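Local atomic coordinates of DNA repair protein XRCC1 (Homo sapiens, PDB entry 3LQC), a protein that acts as a scaffold in DNA single-strand break repair, assembling repair protein complexes and binding the poly-ADP-ribose chains of automodified PARP1 to limit its activity. Residues C20-N23 and L24-D28; S92-P96 and S97-S101. All blocks are in the same frame, centred on the assembly; numbering follows the deposited sequence.

Both contacts belong to the N-terminal domain of XRCC1, the portion of the protein held by this chain. From the N terminus, strand 7-12 leads into helix 17-25, and interaction 1 forms where that helix runs out, just before helix 28-36 begins. By the end of strand 85-92 the chain has laid down four strands of the five-stranded sheet and strand 57-63 of the smaller one; interaction 2 then closes the turn from 92-96 into helix 96-101, ahead of strand 108-111. The two are in series, neither nesting nor crossing, with centres about 25 Å apart. Interaction 1 ties a helix end to the five-stranded sheet; interaction 2 marks a crossing toward the three-stranded one.

Interaction 1 (C20-N23 and L24-D28); sequences CAEN and LLKAD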
loop_
_atom_site.group_PDB
_atom_site.type_symbol
_atom_site.label_atom_id
_atom_site.label_comp_id
_atom_site.label_asym_id
_atom_site.label_seq_id
_atom_site.Cartn_x
_atom_site.Cartn_y
_atom_site.Cartn_z
ATOM N N CYS A 20 -22.331 -23.922 -5.572
ATOM C CA CYS A 20 -22.993 -22.909 -6.370
ATOM C C CYS A 20 -21.975 -22.156 -7.229
ATOM O O CYS A 20 -22.184 -21.954 -8.428
ATOM C CB CYS A 20 -23.743 -21.951 -5.455
ATOM S SG CYS A 20 -24.864 -20.867 -6.308
ATOM N N ALA A 21 -20.863 -21.762 -6.614
ATOM C CA ALA A 21 -19.784 -21.083 -7.333
ATOM C C ALA A 21 -19.190 -21.944 -8.450
ATOM O O ALA A 21 -19.096 -21.511 -9.603
ATOM C CB ALA A 21 -18.692 -20.642 -6.365
ATOM N N GLU A 22 -18.791 -23.163 -8.104
ATOM C CA GLU A 22 -18.164 -24.043 -9.076
ATOM C C GLU A 22 -19.051 -24.183 -10.295
ATOM O O GLU A 22 -18.583 -24.097 -11.427
ATOM C CB GLU A 22 -17.888 -25.408 -8.463
ATOM C CG GLU A 22 -17.417 -26.441 -9.461
ATOM C CD GLU A 22 -16.941 -27.702 -8.778
ATOM O OE1 GLU A 22 -16.245 -28.507 -9.432
ATOM O OE2 GLU A 22 -17.253 -27.878 -7.578
ATOM N N ASN A 23 -20.338 -24.387 -10.053
ATOM C CA ASN A 23 -21.307 -24.497 -11.130
ATOM C C ASN A 23 -21.540 -23.181 -11.858
ATOM O O ASN A 23 -21.782 -23.161 -13.064
ATOM C CB ASN A 23 -22.628 -25.033 -10.589
ATOM C CG ASN A 23 -22.608 -26.526 -10.413
ATOM O OD1 ASN A 23 -21.977 -27.240 -11.193
ATOM N ND2 ASN A 23 -23.301 -27.016 -9.387
ATOM N N LEU A 24 -21.483 -22.079 -11.124
ATOM C CA LEU A 24 -21.673 -20.784 -11.746
ATOM C C LEU A 24 -20.546 -20.547 -12.727
ATOM O O LEU A 24 -20.785 -20.207 -13.870
ATOM C CB LEU A 24 -21.708 -19.658 -10.703
ATOM C CG LEU A 24 -21.783 -18.213 -11.227
ATOM C CD1 LEU A 24 -22.888 -18.055 -12.264
ATOM C CD2 LEU A 24 -22.005 -17.240 -10.090
ATOM N N LEU A 25 -19.315 -20.747 -12.270
ATOM C CA LEU A 25 -18.144 -20.342 -13.030
ATOM C C LEU A 25 -17.981 -21.120 -14.335
ATOM O O LEU A 25 -17.495 -20.582 -15.327
ATOM C CB LEU A 25 -16.892 -20.445 -12.162
ATOM C CG LEU A 25 -16.821 -19.385 -11.055
ATOM C CD1 LEU A 25 -15.699 -19.662 -10.064
ATOM C CD2 LEU A 25 -16.673 -17.998 -11.655
ATOM N N LYS A 26 -18.399 -22.382 -14.343
ATOM C CA LYS A 26 -18.314 -23.182 -15.559
ATOM C C LYS A 26 -19.637 -23.174 -16.318
ATOM O O LYS A 26 -19.837 -23.966 -17.232
ATOM C CB LYS A 26 -17.875 -24.618 -15.241
ATOM C CG LYS A 26 -18.908 -25.461 -14.498
ATOM C CD LYS A 26 -18.228 -26.603 -13.743
ATOM C CE LYS A 26 -19.220 -27.672 -13.303
ATOM N NZ LYS A 26 -19.833 -28.371 -14.467
ATOM N N ALA A 27 -20.534 -22.269 -15.942
ATOM C CA ALA A 27 -21.868 -22.232 -16.537
ATOM C C ALA A 27 -21.892 -21.386 -17.787
ATOM O O ALA A 27 -21.356 -20.280 -17.814
ATOM C CB ALA A 27 -22.900 -21.719 -15.536
ATOM N N ASP A 28 -22.543 -21.903 -18.817
ATOM C CA ASP A 28 -22.589 -21.223 -20.101
ATOM C C ASP A 28 -23.239 -19.851 -19.984
ATOM O O ASP A 28 -22.795 -18.891 -20.601
ATOM C CB ASP A 28 -23.345 -22.072 -21.121
ATOM C CG ASP A 28 -22.613 -22.179 -22.441
ATOM O OD1 ASP A 28 -21.429 -22.589 -22.432
ATOM O OD2 ASP A 28 -23.220 -21.859 -23.483
#
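Lys26 folds back over the last turn of helix 17-25 and lies alongside Asn23, the two side chains pointing the same way. Its CG stands between the backbone N and the carbonyl carbon (chi1 70°), which turns the aliphatic stem back over the preceding turn. CB lies 3.9 Å from Glu22 O; CG and CD come closer, CD at 3.4 Å from Glu22 O. CE then passes Asn23 OD1 at 3.5 Å, and a bend at chi4 carries NZ to 4.1 Å from Asn23 OD1. A long flexible lysine suits this exposed helix end, its methylenes packing while the amine stays at the surface.

Within the turn that Lys26 lies against, the backbone is still helical: Leu25 N donates to Ala21 O (2.8 Å), whereas Lys26 N gives Glu22 O a weak bond. Lys26 is the first residue to leave helical angles, and the small Ala27 sets CB 3.1 Å from Asn23 O. Asn23 ND2 is held by Gln15.

Cys20, disulfide-bonded to Cys12, and Leu24 face inward, Leu24 on His8 and Val10 of strand 7-12 and Val45 of strand 42-49, while both leucines touch Tyr30 of helix 28-36.

Interaction 2 (S92-P96 and S97-S101); sequences SFMSP and SESRS
Met94, the first residue of 92-96 to touch the helix that follows, packs its side chain against the first turn, at Glu98 and Ser99. A bend at chi3 (70°) turns the methyl CE toward Glu98 O, 3.4 Å away, and CB meets Ser99 OG; a flexible thioether suits this buried corner.

Ser95 is the N-cap. Its OG accepts from Glu98 N at 2.9 Å, nearly straight, while Glu98 OE1 accepts in return from Ser95 N at 2.7 Å, met nearly along the C-O axis: a capping box. The OG also donates to OE1 from above the carboxylate plane, giving that oxygen two donors. Serine suits the cap because its short hydroxyl, at chi1 66°, can reach both the helix amide and the carboxylate. Glu98 OE2 accepts a hydrogen bond from Asn104 and forms a salt bridge with Arg107. Replacing Glu98 by an alanine is likely to leave Ser95 N and the Ser95 hydroxyl without the carboxylate oxygen they share, and Arg107 without its acidic mate. Ser95 O is gripped twice by Ser99, through N, with an N-H...O angle of 158°, and through OG from above the carbonyl plane.

Pro96 opens the helix, where a residue lacking an amide hydrogen costs no bond. Its O accepts from Arg100 N at 3.0 Å and lies 3.6 Å above the centre of the Arg100 guanidinium face.

Beyond these residues, Arg100 NH2 makes a salt bridge to an acidic side chain on the chain of another protein, an aromatic side chain of which also packs on Pro96. Within the domain, Met94 reaches Asn62 of strand 57-63, and Phe93 packs on Ile60 of that strand and Phe111 of strand 108-111. The capped turn thus joins the end of strand 85-92 to the three-stranded sheet.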
loop_
_atom_site.group_PDB
_atom_site.type_symbol
_atom_site.label_atom_id
_atom_site.label_comp_id
_atom_site.label_asym_id
_atom_site.label_seq_id
_atom_site.Cartn_x
_atom_site.Cartn_y
_atom_site.Cartn_z
ATOM N N SER A 92 -4.835 -8.617 -3.333
ATOM C CA SER A 92 -4.052 -8.580 -4.567
ATOM C C SER A 92 -3.816 -9.966 -5.166
ATOM O O SER A 92 -3.517 -10.925 -4.457
ATOM C CB SER A 92 -2.714 -7.887 -4.300
ATOM O OG SER A 92 -1.825 -8.047 -5.378
ATOM N N PHE A 93 -3.958 -10.064 -6.479
ATOM C CA PHE A 93 -3.693 -11.310 -7.181
ATOM C C PHE A 93 -2.774 -11.076 -8.369
ATOM O O PHE A 93 -2.077 -11.989 -8.805
ATOM C CB PHE A 93 -4.995 -11.977 -7.621
ATOM C CG PHE A 93 -5.682 -12.707 -6.515
ATOM C CD1 PHE A 93 -5.508 -14.070 -6.360
ATOM C CD2 PHE A 93 -6.462 -12.024 -5.602
ATOM C CE1 PHE A 93 -6.123 -14.746 -5.321
ATOM C CE2 PHE A 93 -7.075 -12.695 -4.562
ATOM C CZ PHE A 93 -6.908 -14.057 -4.425
ATOM N N MET A 94 -2.770 -9.847 -8.880
ATOM C CA MET A 94 -1.838 -9.458 -9.934
ATOM C C MET A 94 -1.416 -8.015 -9.749
ATOM O O MET A 94 -2.201 -7.189 -9.284
ATOM C CB MET A 94 -2.475 -9.606 -11.317
ATOM C CG MET A 94 -3.018 -10.983 -11.606
ATOM S SD MET A 94 -3.758 -11.069 -13.240
ATOM C CE MET A 94 -2.325 -10.941 -14.302
ATOM N N SER A 95 -0.180 -7.713 -10.132
ATOM C CA SER A 95 0.282 -6.335 -10.174
ATOM C C SER A 95 -0.218 -5.711 -11.461
ATOM O O SER A 95 -0.655 -6.423 -12.371
ATOM C CB SER A 95 1.807 -6.289 -10.161
ATOM O OG SER A 95 2.310 -6.863 -11.346
ATOM N N PRO A 96 -0.163 -4.376 -11.548
ATOM C CA PRO A 96 -0.472 -3.698 -12.810
ATOM C C PRO A 96 0.398 -4.199 -13.967
ATOM O O PRO A 96 -0.136 -4.401 -15.065
ATOM C CB PRO A 96 -0.178 -2.230 -12.490
ATOM C CG PRO A 96 -0.467 -2.126 -11.022
ATOM C CD PRO A 96 0.014 -3.425 -10.438
ATOM N N SER A 97 1.695 -4.401 -13.723
ATOM C CA SER A 97 2.610 -4.948 -14.731
ATOM C C SER A 97 2.117 -6.302 -15.198
ATOM O O SER A 97 1.951 -6.543 -16.398
ATOM C CB SER A 97 4.028 -5.161 -14.172
ATOM O OG SER A 97 4.425 -4.143 -13.289
ATOM N N GLU A 98 1.914 -7.193 -14.234
ATOM C CA GLU A 98 1.477 -8.548 -14.524
ATOM C C GLU A 98 0.155 -8.525 -15.264
ATOM O O GLU A 98 -0.036 -9.276 -16.216
ATOM C CB GLU A 98 1.338 -9.346 -13.236
ATOM C CG GLU A 98 2.655 -9.777 -12.650
ATOM C CD GLU A 98 2.532 -10.180 -11.201
ATOM O OE1 GLU A 98 1.704 -9.572 -10.488
ATOM O OE2 GLU A 98 3.266 -11.097 -10.778
ATOM N N SER A 99 -0.744 -7.652 -14.815
ATOM C CA SER A 99 -2.047 -7.498 -15.440
ATOM C C SER A 99 -1.872 -7.208 -16.913
ATOM O O SER A 99 -2.520 -7.828 -17.746
ATOM C CB SER A 99 -2.832 -6.370 -14.781
ATOM O OG SER A 99 -3.165 -6.705 -13.444
ATOM N N ARG A 100 -0.966 -6.281 -17.224
ATOM C CA ARG A 100 -0.705 -5.885 -18.607
ATOM C C ARG A 100 0.025 -6.961 -19.411
ATOM O O ARG A 100 -0.220 -7.119 -20.606
ATOM C CB ARG A 100 0.070 -4.562 -18.663
ATOM C CG ARG A 100 -0.792 -3.325 -18.396
ATOM C CD ARG A 100 -0.027 -2.038 -18.626
ATOM N NE ARG A 100 1.195 -1.998 -17.834
ATOM C CZ ARG A 100 1.292 -1.425 -16.636
ATOM N NH1 ARG A 100 0.242 -0.832 -16.090
ATOM N NH2 ARG A 100 2.448 -1.432 -15.988
ATOM N N SER A 101 0.916 -7.703 -18.762
ATOM C CA SER A 101 1.725 -8.697 -19.471
ATOM C C SER A 101 1.081 -10.083 -19.506
ATOM O O SER A 101 1.582 -10.985 -20.174
ATOM C CB SER A 101 3.118 -8.799 -18.852
ATOM O OG SER A 101 3.069 -9.420 -17.575
#